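Local atomic coordinates of phosphoglycerol transferase GacH (Streptococcus pyogenes MGAS5005, PDB entry 6DGM), a protein that probably transfers glycerol phosphate onto the rhamnose polysaccharide of the streptococcal cell wall, through the manganese-binding, sulfatase-like domain that makes up this part of the membrane protein. Residues A[33-38]-A[323-328]; A[94-99]-A[312-317]; A[263-268]-A[294-299]. One frame throughout, in Å; residues are numbered along the deposited sequence.

Interaction 1: A[33-38]-A[323-328]; sequences KNNIAD and DSKVSP. With CA (calcium ion), chain E.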
ATOM      1  N   LYS A  33      -0.795  -6.308 -22.682  1.00 34.80           N
ATOM      2  CA  LYS A  33       0.376  -6.559 -23.517  1.00 38.23           C
ATOM      3  C   LYS A  33       1.623  -6.950 -22.729  1.00 34.26           C
ATOM      4  O   LYS A  33       2.517  -7.601 -23.285  1.00 35.03           O
ATOM      5  CB  LYS A  33       0.751  -5.307 -24.320  1.00 47.21           C
ATOM      6  CG  LYS A  33      -0.288  -4.816 -25.306  1.00 56.05           C
ATOM      7  CD  LYS A  33       0.249  -3.583 -26.033  1.00 62.82           C
ATOM      8  CE  LYS A  33      -0.767  -2.965 -26.982  1.00 68.42           C
ATOM      9  NZ  LYS A  33      -0.249  -1.681 -27.557  1.00 71.80           N
ATOM     10  N   ASN A  34       1.719  -6.560 -21.466  1.00 28.64           N
ATOM     11  CA  ASN A  34       2.978  -6.583 -20.734  1.00 27.98           C
ATOM     12  C   ASN A  34       3.002  -7.705 -19.704  1.00 28.21           C
ATOM     13  O   ASN A  34       1.981  -8.326 -19.394  1.00 29.28           O
ATOM     14  CB  ASN A  34       3.220  -5.228 -20.059  1.00 25.47           C
ATOM     15  CG  ASN A  34       3.348  -4.096 -21.065  1.00 31.06           C
ATOM     16  OD1 ASN A  34       3.826  -4.300 -22.175  1.00 31.75           O
ATOM     17  ND2 ASN A  34       2.913  -2.901 -20.679  1.00 35.02           N
ATOM     18  N   ASN A  35       4.205  -7.956 -19.188  1.00 28.23           N
ATOM     19  CA  ASN A  35       4.454  -8.944 -18.148  1.00 26.66           C
ATOM     20  C   ASN A  35       4.904  -8.226 -16.888  1.00 23.52           C
ATOM     21  O   ASN A  35       5.821  -7.400 -16.936  1.00 22.46           O
ATOM     22  CB  ASN A  35       5.583  -9.884 -18.559  1.00 30.26           C
ATOM     23  CG  ASN A  35       5.328 -10.552 -19.883  1.00 33.58           C
ATOM     24  OD1 ASN A  35       4.267 -11.124 -20.106  1.00 32.54           O
ATOM     25  ND2 ASN A  35       6.306 -10.472 -20.783  1.00 36.75           N
ATOM     26  N   ILE A  36       4.286  -8.563 -15.754  1.00 22.86           N
ATOM     27  CA  ILE A  36       4.616  -7.890 -14.500  1.00 23.59           C
ATOM     28  C   ILE A  36       6.095  -8.067 -14.164  1.00 24.88           C
ATOM     29  O   ILE A  36       6.750  -7.135 -13.682  1.00 24.53           O
ATOM     30  CB  ILE A  36       3.695  -8.397 -13.382  1.00 25.91           C
ATOM     31  CG1 ILE A  36       3.793  -7.494 -12.151  1.00 27.10           C
ATOM     32  CG2 ILE A  36       4.033  -9.832 -13.031  1.00 26.48           C
ATOM     33  CD1 ILE A  36       3.352  -6.071 -12.427  1.00 29.29           C
ATOM     34  N   ALA A  37       6.652  -9.244 -14.462  1.00 27.79           N
ATOM     35  CA  ALA A  37       8.044  -9.548 -14.160  1.00 31.19           C
ATOM     36  C   ALA A  37       9.031  -8.782 -15.034  1.00 29.05           C
ATOM     37  O   ALA A  37      10.239  -8.874 -14.790  1.00 28.37           O
ATOM     38  CB  ALA A  37       8.292 -11.051 -14.311  1.00 35.95           C
ATOM     39  N   ASP A  38       8.557  -8.032 -16.028  1.00 26.12           N
ATOM     40  CA  ASP A  38       9.406  -7.132 -16.799  1.00 25.44           C
ATOM     41  C   ASP A  38       9.494  -5.740 -16.184  1.00 25.63           C
ATOM     42  O   ASP A  38      10.226  -4.893 -16.695  1.00 28.45           O
ATOM     43  CB  ASP A  38       8.890  -6.986 -18.235  1.00 27.11           C
ATOM     44  CG  ASP A  38       9.008  -8.253 -19.041  1.00 31.39           C
ATOM     45  OD1 ASP A  38       9.882  -9.098 -18.745  1.00 33.23           O
ATOM     46  OD2 ASP A  38       8.230  -8.382 -20.002  1.00 34.32           O
ATOM     47  N   ASP A 323      -0.609  -2.483 -17.642  1.00 25.11           N
ATOM     48  CA  ASP A 323      -1.132  -3.331 -18.727  1.00 24.46           C
ATOM     49  C   ASP A 323      -0.514  -4.730 -18.704  1.00 24.46           C
ATOM     50  O   ASP A 323      -0.195  -5.312 -19.747  1.00 26.29           O
ATOM     51  CB  ASP A 323      -0.955  -2.662 -20.094  1.00 25.98           C
ATOM     52  CG  ASP A 323      -1.975  -3.130 -21.109  1.00 29.08           C
ATOM     53  OD1 ASP A 323      -3.162  -3.254 -20.737  1.00 29.31           O
ATOM     54  OD2 ASP A 323      -1.590  -3.347 -22.274  1.00 32.06           O
ATOM     55  N   SER A 324      -0.357  -5.283 -17.502  1.00 22.60           N
ATOM     56  CA  SER A 324       0.269  -6.585 -17.315  1.00 22.36           C
ATOM     57  C   SER A 324      -0.766  -7.704 -17.234  1.00 22.52           C
ATOM     58  O   SER A 324      -1.851  -7.528 -16.673  1.00 22.87           O
ATOM     59  CB  SER A 324       1.109  -6.583 -16.033  1.00 22.28           C
ATOM     60  OG  SER A 324       2.194  -5.692 -16.187  1.00 23.77           O
ATOM     61  N   LYS A 325      -0.412  -8.855 -17.796  1.00 22.89           N
ATOM     62  CA  LYS A 325      -1.274 -10.021 -17.761  1.00 24.17           C
ATOM     63  C   LYS A 325      -1.462 -10.521 -16.333  1.00 23.27           C
ATOM     64  O   LYS A 325      -0.555 -10.456 -15.498  1.00 22.92           O
ATOM     65  CB  LYS A 325      -0.668 -11.115 -18.633  1.00 26.58           C
ATOM     66  CG  LYS A 325      -0.633 -10.756 -20.108  1.00 29.44           C
ATOM     67  CD  LYS A 325       0.153 -11.800 -20.895  1.00 33.83           C
ATOM     68  CE  LYS A 325       0.461 -11.327 -22.320  1.00 37.78           C
ATOM     69  NZ  LYS A 325      -0.773 -11.145 -23.112  1.00 38.88           N
ATOM     70  N   VAL A 326      -2.656 -11.063 -16.074  1.00 23.22           N
ATOM     71  CA  VAL A 326      -3.070 -11.437 -14.727  1.00 22.78           C
ATOM     72  C   VAL A 326      -3.125 -12.948 -14.571  1.00 22.67           C
ATOM     73  O   VAL A 326      -3.308 -13.697 -15.539  1.00 23.90           O
ATOM     74  CB  VAL A 326      -4.425 -10.800 -14.328  1.00 23.16           C
ATOM     75  CG1 VAL A 326      -4.317  -9.291 -14.302  1.00 23.70           C
ATOM     76  CG2 VAL A 326      -5.544 -11.250 -15.266  1.00 23.27           C
ATOM     77  N   SER A 327      -2.972 -13.391 -13.334  1.00 21.63           N
ATOM     78  CA  SER A 327      -3.390 -14.724 -12.934  1.00 22.62           C
ATOM     79  C   SER A 327      -4.890 -14.723 -12.657  1.00 23.06           C
ATOM     80  O   SER A 327      -5.510 -13.660 -12.509  1.00 23.77           O
ATOM     81  CB  SER A 327      -2.683 -15.107 -11.639  1.00 22.69           C
ATOM     82  OG  SER A 327      -3.000 -14.142 -10.634  1.00 21.71           O
ATOM     83  N   PRO A 328      -5.501 -15.899 -12.567  1.00 23.41           N
ATOM     84  CA  PRO A 328      -6.903 -15.953 -12.124  1.00 22.72           C
ATOM     85  C   PRO A 328      -7.135 -15.222 -10.813  1.00 22.16           C
ATOM     86  O   PRO A 328      -8.125 -14.490 -10.678  1.00 23.73           O
ATOM     87  CB  PRO A 328      -7.158 -17.461 -12.013  1.00 22.95           C
ATOM     88  CG  PRO A 328      -6.224 -18.076 -13.078  1.00 25.30           C
ATOM     89  CD  PRO A 328      -4.979 -17.227 -12.956  1.00 25.30           C
TER
HETATM   90 CA    CA E 903      -4.631  -2.874 -22.616  1.00 44.06          CA
HETATM   91  O   HOH W   1       2.137 -10.320 -16.163  1.00 22.88           O
HETATM   92  O   HOH W   2      -3.249  -3.469 -24.567  1.00 43.61           O
HETATM   93  O   HOH W   3      -6.507  -3.910 -20.991  1.00 48.83           O
HETATM   94  O   HOH W   4      -6.480  -2.172 -24.496  1.00 48.27           O
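Asn34 and Ser324 form a single beta bridge between the loop 33-38 and the turn that follows helix 314-321: Asn34 N donates to Asp323 O at 2.9 Å, and Lys325 N donates to Asn34 O, also 2.9 Å. Within that bridge the CA of Ser324 sits 3.2 Å from Asn34 O and adds a CA-H...O contact to the same carbonyl.

The charged and metal-bound groups gather at Asp323. Its CG lies anti to the backbone N (chi1 -154°), placing the carboxylate between the calcium ion and Lys33: OD1 coordinates the ion at 2.4 Å, while OD2 takes the backbone N-H of Lys33 at 3.1 Å from well above the carboxylate plane. OD2 also accepts a hydrogen bond from a calcium-bound water, so both oxygens are held and the rotation of the group is fixed. Asp31 O and two further waters bind the same ion. Asp323 has positive phi and closes its helix in a Schellman motif; the C-terminal end of helix 314-321 is thus joined through calcium to the chain just beyond helix 11-29.

Packing and water fill in the remainder. The CG of Lys33 lies 3.6 Å from Asp323 OD2, and its extended chain runs on past the carboxylate. The amide of Asn34 stands almost perpendicular to that carboxylate, its ND2 bonded to Thr322 O. Ser324 OG, which bonds to Thr322 OG1, has Ile36 CD1 4.0 Å away. Lys325 lays its CG against Asn34 O, then bends at its end (chi4 -64°), and NZ bonds to Arg32 O. One water bridges the segments, accepting from Ile36 N and donating to Lys325 O.

Interaction 2: A[94-99]-A[312-317]; sequences FQTLTS and SDFTAA
Thr96 CG2 meets the edge of the Phe314 ring, close to its plane, at 3.6 Å from CD2. At the other end of the contact Ser99 and Ser312 come together through backbone and short side chains: Ser99 CB lies 3.3 Å from Ser312 O, and Ser312 CB packs against the carbonyl of Ser99. The CA of Ser312 points its hydrogen almost straight at Gln95 O, a CA-H...O contact of 3.5 Å. Between these two ends, Thr315 turns its OG1 to within 3.1 Å of Thr96 O, and its CB touches Ser99 OG.

Three waters occupy the seam. One accepts from Thr315 N and lies within hydrogen-bonding distance of Thr96 O and of Ser99 OG, 2.8 Å from the latter. A second links Leu97 O, Ser99 OG and Thr315 OG1. The third bridges Ala316 N to Ser312 O, accepting from the first and donating to the second. The N-H groups of Thr315 and Ala316, near the start of helix 314-321, are thereby met by water. Ser99 OG, which its chi1 of -57° turns toward the seam, bonds to all three waters, most distantly to the third.

The arrangement joins the C-terminal end of helix 89-98 to the N-terminal end of helix 314-321 within the alkaline phosphatase-like fold. Helix 89-98 begins with Thr89, a manganese ligand, and Ser99 leaves it with positive phi after closing the last turn, its N bonded to Gln95 O at 2.8 Å.

Further out, Tyr43 OH bonds to Thr315 OG1, and Asn310 ND2 to Ser312 OG. The Gln95 amide reaches from its extended chain to Asp83 and Phe102, leaving its CB against Ser312. Tyr330 and Leu333 of helix 328-339 cover Ser99.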
ATOM      1  N   PHE A  94       0.444  -5.419   4.894  1.00 13.99           N
ATOM      2  CA  PHE A  94       0.017  -6.783   4.587  1.00 14.11           C
ATOM      3  C   PHE A  94      -0.979  -6.804   3.435  1.00 13.76           C
ATOM      4  O   PHE A  94      -0.899  -7.649   2.532  1.00 14.39           O
ATOM      5  CB  PHE A  94      -0.638  -7.394   5.838  1.00 13.95           C
ATOM      6  CG  PHE A  94      -1.321  -8.720   5.605  1.00 13.98           C
ATOM      7  CD1 PHE A  94      -2.629  -8.779   5.120  1.00 14.41           C
ATOM      8  CD2 PHE A  94      -0.678  -9.906   5.905  1.00 14.49           C
ATOM      9  CE1 PHE A  94      -3.283 -10.001   4.926  1.00 15.23           C
ATOM     10  CE2 PHE A  94      -1.326 -11.141   5.722  1.00 15.65           C
ATOM     11  CZ  PHE A  94      -2.619 -11.187   5.212  1.00 15.61           C
ATOM     12  N   GLN A  95      -1.934  -5.885   3.456  1.00 13.77           N
ATOM     13  CA  GLN A  95      -2.965  -5.861   2.425  1.00 14.10           C
ATOM     14  C   GLN A  95      -2.383  -5.501   1.063  1.00 14.89           C
ATOM     15  O   GLN A  95      -2.802  -6.063   0.033  1.00 15.54           O
ATOM     16  CB  GLN A  95      -4.061  -4.879   2.832  1.00 14.15           C
ATOM     17  CG  GLN A  95      -4.839  -5.327   4.056  1.00 14.82           C
ATOM     18  CD  GLN A  95      -5.852  -4.329   4.466  1.00 15.78           C
ATOM     19  OE1 GLN A  95      -6.960  -4.322   3.945  1.00 16.14           O
ATOM     20  NE2 GLN A  95      -5.483  -3.444   5.389  1.00 15.44           N
ATOM     21  N   THR A  96      -1.397  -4.596   1.018  1.00 14.22           N
ATOM     22  CA  THR A  96      -0.795  -4.309  -0.285  1.00 13.95           C
ATOM     23  C   THR A  96      -0.109  -5.547  -0.854  1.00 13.95           C
ATOM     24  O   THR A  96      -0.184  -5.815  -2.063  1.00 14.79           O
ATOM     25  CB  THR A  96       0.199  -3.141  -0.221  1.00 14.61           C
ATOM     26  OG1 THR A  96       1.414  -3.530   0.443  1.00 14.48           O
ATOM     27  CG2 THR A  96      -0.414  -1.922   0.456  1.00 15.59           C
ATOM     28  N   LEU A  97       0.567  -6.313  -0.013  1.00 13.31           N
ATOM     29  CA  LEU A  97       1.350  -7.425  -0.528  1.00 14.59           C
ATOM     30  C   LEU A  97       0.475  -8.610  -0.922  1.00 15.47           C
ATOM     31  O   LEU A  97       0.703  -9.214  -1.980  1.00 16.52           O
ATOM     32  CB  LEU A  97       2.369  -7.871   0.508  1.00 14.53           C
ATOM     33  CG  LEU A  97       3.470  -6.876   0.873  1.00 16.72           C
ATOM     34  CD1 LEU A  97       4.332  -7.480   1.948  1.00 16.90           C
ATOM     35  CD2 LEU A  97       4.299  -6.497  -0.354  1.00 18.82           C
ATOM     36  N   THR A  98      -0.503  -8.965  -0.091  1.00 15.17           N
ATOM     37  CA  THR A  98      -1.327 -10.140  -0.339  1.00 15.69           C
ATOM     38  C   THR A  98      -2.579  -9.842  -1.151  1.00 16.43           C
ATOM     39  O   THR A  98      -3.109 -10.746  -1.817  1.00 18.44           O
ATOM     40  CB  THR A  98      -1.798 -10.765   0.986  1.00 15.93           C
ATOM     41  OG1 THR A  98      -2.661  -9.856   1.680  1.00 15.94           O
ATOM     42  CG2 THR A  98      -0.613 -11.141   1.878  1.00 16.93           C
ATOM     43  N   SER A  99      -3.079  -8.606  -1.066  1.00 16.04           N
ATOM     44  CA  SER A  99      -4.359  -8.185  -1.626  1.00 15.84           C
ATOM     45  C   SER A  99      -5.559  -8.785  -0.901  1.00 15.90           C
ATOM     46  O   SER A  99      -6.671  -8.760  -1.422  1.00 16.80           O
ATOM     47  CB  SER A  99      -4.459  -8.460  -3.133  1.00 17.33           C
ATOM     48  OG  SER A  99      -3.412  -7.820  -3.851  1.00 18.21           O
ATOM     49  N   SER A 312      -5.768  -3.073  -0.166  1.00 15.68           N
ATOM     50  CA  SER A 312      -5.733  -4.408  -0.739  1.00 16.44           C
ATOM     51  C   SER A 312      -5.896  -4.405  -2.251  1.00 17.04           C
ATOM     52  O   SER A 312      -5.621  -5.427  -2.885  1.00 18.88           O
ATOM     53  CB  SER A 312      -6.833  -5.263  -0.097  1.00 17.42           C
ATOM     54  OG  SER A 312      -8.085  -4.626  -0.240  1.00 18.58           O
ATOM     55  N   ASP A 313      -6.339  -3.291  -2.838  1.00 16.56           N
ATOM     56  CA  ASP A 313      -6.576  -3.181  -4.263  1.00 16.90           C
ATOM     57  C   ASP A 313      -5.338  -2.783  -5.059  1.00 16.78           C
ATOM     58  O   ASP A 313      -5.403  -2.753  -6.286  1.00 17.37           O
ATOM     59  CB  ASP A 313      -7.637  -2.099  -4.539  1.00 18.15           C
ATOM     60  CG  ASP A 313      -9.029  -2.478  -4.081  1.00 18.89           C
ATOM     61  OD1 ASP A 313      -9.418  -3.662  -4.207  1.00 19.44           O
ATOM     62  OD2 ASP A 313      -9.737  -1.563  -3.593  1.00 19.16           O
ATOM     63  N   PHE A 314      -4.223  -2.438  -4.393  1.00 15.73           N
ATOM     64  CA  PHE A 314      -3.119  -1.825  -5.119  1.00 16.26           C
ATOM     65  C   PHE A 314      -2.546  -2.755  -6.181  1.00 17.47           C
ATOM     66  O   PHE A 314      -2.213  -2.301  -7.278  1.00 18.13           O
ATOM     67  CB  PHE A 314      -2.012  -1.375  -4.174  1.00 16.39           C
ATOM     68  CG  PHE A 314      -2.320  -0.098  -3.420  1.00 19.30           C
ATOM     69  CD1 PHE A 314      -3.139   0.890  -3.943  1.00 24.31           C
ATOM     70  CD2 PHE A 314      -1.775   0.107  -2.180  1.00 16.68           C
ATOM     71  CE1 PHE A 314      -3.401   2.055  -3.214  1.00 23.89           C
ATOM     72  CE2 PHE A 314      -2.032   1.259  -1.453  1.00 16.14           C
ATOM     73  CZ  PHE A 314      -2.826   2.231  -1.970  1.00 19.05           C
ATOM     74  N   THR A 315      -2.408  -4.050  -5.882  1.00 16.92           N
ATOM     75  CA  THR A 315      -1.785  -4.946  -6.856  1.00 17.47           C
ATOM     76  C   THR A 315      -2.632  -5.068  -8.120  1.00 18.08           C
ATOM     77  O   THR A 315      -2.111  -4.992  -9.231  1.00 18.06           O
ATOM     78  CB  THR A 315      -1.493  -6.317  -6.253  1.00 18.26           C
ATOM     79  OG1 THR A 315      -0.656  -6.152  -5.116  1.00 17.53           O
ATOM     80  CG2 THR A 315      -0.745  -7.218  -7.269  1.00 19.97           C
ATOM     81  N   ALA A 316      -3.938  -5.249  -7.979  1.00 18.19           N
ATOM     82  CA  ALA A 316      -4.779  -5.276  -9.171  1.00 18.57           C
ATOM     83  C   ALA A 316      -4.668  -3.966  -9.940  1.00 18.21           C
ATOM     84  O   ALA A 316      -4.621  -3.956 -11.178  1.00 19.57           O
ATOM     85  CB  ALA A 316      -6.225  -5.556  -8.794  1.00 19.81           C
ATOM     86  N   ALA A 317      -4.623  -2.847  -9.219  1.00 17.20           N
ATOM     87  CA  ALA A 317      -4.492  -1.565  -9.893  1.00 18.49           C
ATOM     88  C   ALA A 317      -3.140  -1.428 -10.568  1.00 18.27           C
ATOM     89  O   ALA A 317      -3.035  -0.788 -11.620  1.00 19.23           O
ATOM     90  CB  ALA A 317      -4.723  -0.429  -8.911  1.00 19.58           C
TER
HETATM   91  O   HOH W   5      -2.670  -5.230  -3.191  1.00 16.81           O
HETATM   92  O   HOH W   6      -0.897  -8.850  -4.152  1.00 18.54           O
HETATM   93  O   HOH W   7      -5.474  -6.107  -5.641  1.00 17.52           O

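Interaction 3: A[263-268]-A[294-299]; sequences ITVVFY and FIWSNG
Thr264 OG1 and Ser297 OG share a short hydrogen bond of 2.7 Å on one face of the sheet. Backbone bonds run in reciprocal pairs between Val265 and Trp296 and between Phe267 and Phe294; the straightest is Phe267 N to Phe294 O (2.9 Å, 177°). Past the end of strand 290-297, Asn298 grips Ile263 twice: its N donates to Ile263 O, and its OD1 accepts from Ile263 N at 3.0 Å, with the donor well above the amide carbonyl plane. Asn298 ND2 is held by Lys261 O and Leu256 O.

On the opposite face the rings of Phe267 and Phe294 are close to parallel (5°) yet displaced, their centroids 4.7 Å apart, with little of one ring above the other. Phe294 CG sits between its backbone N and carbonyl carbon (chi1 66°), folding the ring over its neighbour until Phe267 CB rests on one face, 3.5 Å from the centroid. Val265 CG2 approaches Trp296 CE3 on this face, under helix 229-257. Helix 314-321 covers the other, where Thr264 CG2 meets Ile295 CG2 at 3.8 Å. These neighbouring antiparallel strands belong to the mixed central sheet, with helices on both faces, of the alkaline phosphatase-like fold.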
ATOM      1  N   ILE A 263       9.983   1.123 -14.409  1.00 17.92           N
ATOM      2  CA  ILE A 263       9.837   1.166 -12.956  1.00 17.99           C
ATOM      3  C   ILE A 263       8.474   1.763 -12.640  1.00 18.10           C
ATOM      4  O   ILE A 263       8.118   2.814 -13.181  1.00 20.27           O
ATOM      5  CB  ILE A 263      10.954   2.020 -12.315  1.00 18.60           C
ATOM      6  CG1 ILE A 263      12.327   1.370 -12.532  1.00 20.36           C
ATOM      7  CG2 ILE A 263      10.688   2.218 -10.838  1.00 18.46           C
ATOM      8  CD1 ILE A 263      13.511   2.262 -12.171  1.00 22.04           C
ATOM      9  N   THR A 264       7.719   1.114 -11.749  1.00 17.20           N
ATOM     10  CA  THR A 264       6.441   1.663 -11.290  1.00 16.10           C
ATOM     11  C   THR A 264       6.453   1.743  -9.772  1.00 15.92           C
ATOM     12  O   THR A 264       6.915   0.820  -9.102  1.00 16.45           O
ATOM     13  CB  THR A 264       5.250   0.842 -11.806  1.00 17.38           C
ATOM     14  OG1 THR A 264       5.215   0.902 -13.239  1.00 18.33           O
ATOM     15  CG2 THR A 264       3.927   1.397 -11.294  1.00 18.05           C
ATOM     16  N   VAL A 265       5.986   2.873  -9.254  1.00 15.50           N
ATOM     17  CA  VAL A 265       5.903   3.145  -7.823  1.00 15.56           C
ATOM     18  C   VAL A 265       4.431   3.184  -7.429  1.00 16.06           C
ATOM     19  O   VAL A 265       3.633   3.905  -8.043  1.00 16.70           O
ATOM     20  CB  VAL A 265       6.560   4.490  -7.472  1.00 18.20           C
ATOM     21  CG1 VAL A 265       6.423   4.780  -5.987  1.00 17.48           C
ATOM     22  CG2 VAL A 265       8.037   4.529  -7.901  1.00 20.04           C
ATOM     23  N   VAL A 266       4.080   2.417  -6.401  1.00 14.94           N
ATOM     24  CA  VAL A 266       2.794   2.522  -5.723  1.00 14.61           C
ATOM     25  C   VAL A 266       3.073   3.269  -4.422  1.00 14.79           C
ATOM     26  O   VAL A 266       3.731   2.737  -3.530  1.00 14.63           O
ATOM     27  CB  VAL A 266       2.183   1.146  -5.444  1.00 15.20           C
ATOM     28  CG1 VAL A 266       0.849   1.298  -4.731  1.00 15.77           C
ATOM     29  CG2 VAL A 266       2.020   0.339  -6.737  1.00 16.51           C
ATOM     30  N   PHE A 267       2.613   4.512  -4.332  1.00 15.55           N
ATOM     31  CA  PHE A 267       2.929   5.418  -3.235  1.00 15.18           C
ATOM     32  C   PHE A 267       1.640   5.709  -2.489  1.00 15.13           C
ATOM     33  O   PHE A 267       0.640   6.074  -3.105  1.00 15.25           O
ATOM     34  CB  PHE A 267       3.472   6.723  -3.833  1.00 16.15           C
ATOM     35  CG  PHE A 267       3.884   7.742  -2.818  1.00 17.04           C
ATOM     36  CD1 PHE A 267       2.943   8.595  -2.265  1.00 18.74           C
ATOM     37  CD2 PHE A 267       5.212   7.865  -2.438  1.00 17.90           C
ATOM     38  CE1 PHE A 267       3.309   9.545  -1.332  1.00 19.28           C
ATOM     39  CE2 PHE A 267       5.588   8.831  -1.496  1.00 18.50           C
ATOM     40  CZ  PHE A 267       4.624   9.666  -0.950  1.00 18.66           C
ATOM     41  N   TYR A 268       1.664   5.590  -1.158  1.00 14.25           N
ATOM     42  CA  TYR A 268       0.437   5.800  -0.406  1.00 14.38           C
ATOM     43  C   TYR A 268       0.757   6.133   1.041  1.00 14.53           C
ATOM     44  O   TYR A 268       1.749   5.656   1.597  1.00 14.23           O
ATOM     45  CB  TYR A 268      -0.492   4.564  -0.464  1.00 14.27           C
ATOM     46  CG  TYR A 268       0.040   3.359   0.287  1.00 14.53           C
ATOM     47  CD1 TYR A 268       1.037   2.556  -0.255  1.00 15.42           C
ATOM     48  CD2 TYR A 268      -0.471   3.018   1.542  1.00 14.81           C
ATOM     49  CE1 TYR A 268       1.515   1.451   0.425  1.00 16.71           C
ATOM     50  CE2 TYR A 268       0.006   1.910   2.233  1.00 15.84           C
ATOM     51  CZ  TYR A 268       0.987   1.133   1.669  1.00 16.84           C
ATOM     52  OH  TYR A 268       1.439   0.035   2.362  1.00 17.62           O
ATOM     53  N   PHE A 294      -0.849   7.253  -5.253  1.00 16.15           N
ATOM     54  CA  PHE A 294      -0.650   7.314  -6.694  1.00 16.11           C
ATOM     55  C   PHE A 294       0.108   6.077  -7.158  1.00 16.14           C
ATOM     56  O   PHE A 294       0.808   5.418  -6.383  1.00 15.81           O
ATOM     57  CB  PHE A 294       0.016   8.620  -7.168  1.00 16.59           C
ATOM     58  CG  PHE A 294       1.441   8.830  -6.705  1.00 17.55           C
ATOM     59  CD1 PHE A 294       2.482   8.143  -7.290  1.00 18.46           C
ATOM     60  CD2 PHE A 294       1.736   9.772  -5.726  1.00 17.87           C
ATOM     61  CE1 PHE A 294       3.787   8.346  -6.894  1.00 19.11           C
ATOM     62  CE2 PHE A 294       3.048   9.996  -5.334  1.00 18.43           C
ATOM     63  CZ  PHE A 294       4.076   9.287  -5.924  1.00 19.00           C
ATOM     64  N   ILE A 295      -0.054   5.771  -8.442  1.00 16.64           N
ATOM     65  CA  ILE A 295       0.633   4.673  -9.102  1.00 16.98           C
ATOM     66  C   ILE A 295       1.293   5.307 -10.320  1.00 17.01           C
ATOM     67  O   ILE A 295       0.598   5.752 -11.237  1.00 18.81           O
ATOM     68  CB  ILE A 295      -0.326   3.542  -9.499  1.00 17.59           C
ATOM     69  CG1 ILE A 295      -1.025   2.977  -8.252  1.00 17.41           C
ATOM     70  CG2 ILE A 295       0.452   2.447 -10.206  1.00 18.20           C
ATOM     71  CD1 ILE A 295      -2.030   1.849  -8.523  1.00 18.41           C
ATOM     72  N   TRP A 296       2.627   5.422 -10.288  1.00 17.56           N
ATOM     73  CA  TRP A 296       3.383   6.217 -11.251  1.00 19.16           C
ATOM     74  C   TRP A 296       4.495   5.364 -11.841  1.00 19.23           C
ATOM     75  O   TRP A 296       5.263   4.752 -11.092  1.00 19.29           O
ATOM     76  CB  TRP A 296       4.009   7.422 -10.536  1.00 19.66           C
ATOM     77  CG  TRP A 296       4.904   8.306 -11.375  1.00 19.43           C
ATOM     78  CD1 TRP A 296       4.538   9.436 -12.032  1.00 20.16           C
ATOM     79  CD2 TRP A 296       6.307   8.137 -11.618  1.00 18.98           C
ATOM     80  NE1 TRP A 296       5.617   9.985 -12.671  1.00 20.12           N
ATOM     81  CE2 TRP A 296       6.717   9.205 -12.437  1.00 19.81           C
ATOM     82  CE3 TRP A 296       7.248   7.181 -11.235  1.00 18.73           C
ATOM     83  CZ2 TRP A 296       8.040   9.355 -12.873  1.00 21.27           C
ATOM     84  CZ3 TRP A 296       8.556   7.328 -11.657  1.00 19.91           C
ATOM     85  CH2 TRP A 296       8.945   8.412 -12.464  1.00 21.36           C
ATOM     86  N   SER A 297       4.587   5.346 -13.176  1.00 18.84           N
ATOM     87  CA  SER A 297       5.669   4.701 -13.912  1.00 19.51           C
ATOM     88  C   SER A 297       6.630   5.750 -14.461  1.00 20.32           C
ATOM     89  O   SER A 297       6.266   6.910 -14.682  1.00 21.47           O
ATOM     90  CB  SER A 297       5.126   3.869 -15.081  1.00 21.04           C
ATOM     91  OG  SER A 297       4.142   2.945 -14.669  1.00 21.86           O
ATOM     92  N   ASN A 298       7.863   5.324 -14.704  1.00 19.61           N
ATOM     93  CA  ASN A 298       8.911   6.242 -15.135  1.00 22.86           C
ATOM     94  C   ASN A 298       8.928   6.485 -16.634  1.00 26.45           C
ATOM     95  O   ASN A 298       9.827   7.178 -17.119  1.00 29.67           O
ATOM     96  CB  ASN A 298      10.280   5.775 -14.637  1.00 21.82           C
ATOM     97  CG  ASN A 298      10.758   4.519 -15.313  1.00 21.70           C
ATOM     98  OD1 ASN A 298       9.978   3.769 -15.922  1.00 21.00           O
ATOM     99  ND2 ASN A 298      12.054   4.273 -15.208  1.00 21.27           N
ATOM    100  N   GLY A 299       7.954   5.956 -17.366  1.00 28.66           N
ATOM    101  CA  GLY A 299       7.795   6.285 -18.771  1.00 31.12           C
ATOM    102  C   GLY A 299       6.497   7.036 -18.979  1.00 34.61           C
ATOM    103  O   GLY A 299       6.233   8.020 -18.282  1.00 36.67           O
TER

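Interactions 2 and 3 touch, with centres about 14 Å apart. Tyr268 OH lies 3.3 Å from Thr96 CG2, and Ala317 CB packs 3.5 Å from Ile295 CD1, so helix 314-321 is seated on the sheet face carrying Val266 and Ile295. The same helix ends just before Asp323 of interaction 1, which touches neither of the others; its nearest atoms are about 6 Å from each. Strand 263-269 leads directly to the manganese ligands Asp270 and His271. The side chain of Gln95 is about 12 Å from the bound sn-glycerol-1-phosphate, and that of Phe267 about 13 Å from manganese. Calcium marks a separate site, with the side chain of Ser297 about 13 Å from it.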